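Side-chain contact in nicotinate phosphoribosyltransferase (Vibrio cholerae, PDB 4HL7), which probably catalyses the ATP-driven joining of nicotinate to phosphoribosyl diphosphate, giving nicotinate ribonucleotide on the way to NAD(+): residues L130-T133 / L134-I138. Residues are numbered along the deposited sequence; the frame is centred on the assembly and turned at random.
Sequences LYET and LVMAI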
loop_
_atom_site.group_PDB
_atom_site.type_symbol
_atom_site.label_atom_id
_atom_site.label_comp_id
_atom_site.label_asym_id
_atom_site.label_seq_id
_atom_site.Cartn_x
_atom_site.Cartn_y
_atom_site.Cartn_z
ATOM N N LEU A 130 -4.190 6.949 -9.185
ATOM C CA LEU A 130 -2.767 6.719 -9.359
ATOM C C LEU A 130 -1.830 7.655 -8.577
ATOM O O LEU A 130 -0.638 7.353 -8.483
ATOM C CB LEU A 130 -2.369 6.706 -10.841
ATOM C CG LEU A 130 -3.092 5.695 -11.742
ATOM C CD1 LEU A 130 -2.474 5.744 -13.134
ATOM C CD2 LEU A 130 -3.077 4.287 -11.144
ATOM N N TYR A 131 -2.338 8.776 -8.067
ATOM C CA TYR A 131 -1.459 9.752 -7.386
ATOM C C TYR A 131 -0.766 9.157 -6.184
ATOM O O TYR A 131 0.379 9.433 -5.956
ATOM C CB TYR A 131 -2.208 11.014 -6.865
ATOM C CG TYR A 131 -2.394 12.127 -7.902
ATOM C CD1 TYR A 131 -3.651 12.459 -8.376
ATOM C CD2 TYR A 131 -1.303 12.811 -8.382
ATOM C CE1 TYR A 131 -3.827 13.466 -9.316
ATOM C CE2 TYR A 131 -1.452 13.827 -9.321
ATOM C CZ TYR A 131 -2.698 14.159 -9.772
ATOM O OH TYR A 131 -2.846 15.196 -10.685
ATOM N N GLU A 132 -1.522 8.407 -5.373
ATOM C CA GLU A 132 -1.072 8.045 -4.022
ATOM C C GLU A 132 0.394 7.679 -3.905
ATOM O O GLU A 132 1.120 8.323 -3.105
ATOM C CB GLU A 132 -1.950 6.873 -3.464
ATOM C CG GLU A 132 -1.453 6.317 -2.143
ATOM C CD GLU A 132 -2.372 5.240 -1.589
ATOM O OE1 GLU A 132 -3.508 5.143 -2.068
ATOM O OE2 GLU A 132 -1.950 4.563 -0.618
ATOM N N THR A 133 0.849 6.638 -4.609
ATOM C CA THR A 133 2.241 6.177 -4.388
ATOM C C THR A 133 3.220 7.099 -5.070
ATOM O O THR A 133 4.377 7.104 -4.703
ATOM C CB THR A 133 2.547 4.681 -4.732
ATOM O OG1 THR A 133 2.601 4.456 -6.134
ATOM C CG2 THR A 133 1.531 3.744 -4.011
ATOM N N LEU A 134 2.785 7.781 -6.149
ATOM C CA LEU A 134 3.678 8.727 -6.828
ATOM C C LEU A 134 3.962 9.899 -5.892
ATOM O O LEU A 134 5.108 10.355 -5.773
ATOM C CB LEU A 134 3.058 9.262 -8.135
ATOM C CG LEU A 134 2.683 8.178 -9.143
ATOM C CD1 LEU A 134 1.882 8.768 -10.321
ATOM C CD2 LEU A 134 3.918 7.402 -9.589
ATOM N N VAL A 135 2.906 10.409 -5.262
ATOM C CA VAL A 135 3.071 11.535 -4.348
ATOM C C VAL A 135 3.889 11.080 -3.140
ATOM O O VAL A 135 4.790 11.770 -2.725
ATOM C CB VAL A 135 1.699 12.168 -3.919
ATOM C CG1 VAL A 135 1.911 13.250 -2.834
ATOM C CG2 VAL A 135 0.971 12.776 -5.138
HETATM N N MSE A 136 3.607 9.895 -2.600
HETATM C CA MSE A 136 4.386 9.433 -1.388
HETATM C C MSE A 136 5.825 9.283 -1.730
HETATM O O MSE A 136 6.660 9.741 -0.978
HETATM C CB MSE A 136 3.752 8.148 -0.820
HETATM C CG MSE A 136 2.432 8.543 -0.241
HETATM SE SE MSE A 136 1.525 6.867 0.321
HETATM C CE MSE A 136 2.678 6.454 1.875
ATOM N N ALA A 137 6.136 8.744 -2.937
ATOM C CA ALA A 137 7.542 8.505 -3.387
ATOM C C ALA A 137 8.294 9.788 -3.614
ATOM O O ALA A 137 9.516 9.892 -3.332
ATOM C CB ALA A 137 7.599 7.628 -4.634
ATOM N N ILE A 138 7.547 10.774 -4.110
ATOM C CA ILE A 138 8.096 12.087 -4.352
ATOM C C ILE A 138 8.417 12.749 -3.007
ATOM O O ILE A 138 9.492 13.252 -2.833
ATOM C CB ILE A 138 7.061 12.955 -5.138
ATOM C CG1 ILE A 138 7.118 12.597 -6.649
ATOM C CG2 ILE A 138 7.356 14.463 -4.918
ATOM C CD1 ILE A 138 5.863 13.077 -7.411
#
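Glu132 and Met136, one turn apart near the start of helix 131-147, run side by side and point the same way. Glu132 CG sits 3.9 Å from SE of Met136, which was built as selenomethionine. The glutamate leaves the backbone with CG anti to its own N (chi1 173°) and stays extended, whereas the methionine chain bends at chi3 (71°) and carries its methyl beyond the selenium. Met136 CG also packs against Glu132 O at 3.2 Å, the same oxygen that accepts the hydrogen bond from Met136 N.

Around the helix from this pair, Val135 offers its CG2 branch to Tyr131, 4.0 Å from ring atom CD2, and the two side chains cross at a slant. Leu134 CG stands anti to its carbonyl carbon (chi1 -58°), which turns CD1 back toward the N-terminal end, 3.4 Å from Leu130 O.

Three i to i+4 backbone bonds link 130-133 to 134-138. The one from Val135 N to Tyr131 O is short (2.8 Å) and almost straight, while Ala137 N reaches Thr133 O at 3.0 Å from above the carbonyl plane, with Ala137 CB close to the same oxygen.

The polar ends are fixed from outside. Glu132 is buried, and salt bridges from OE1 to Lys23 and from OE2 to Arg187 fix the rotation of its carboxylate. Tyr131 OH is hydrogen-bonded to Gln103 OE1 and its ring stacks with Phe98.

This first part of the helix lies between helix 21-33 and the antiparallel sheet: Leu130 against helix 21-33, Met136 on strand 372-380, and Tyr131 and Val135 on strand 116-122.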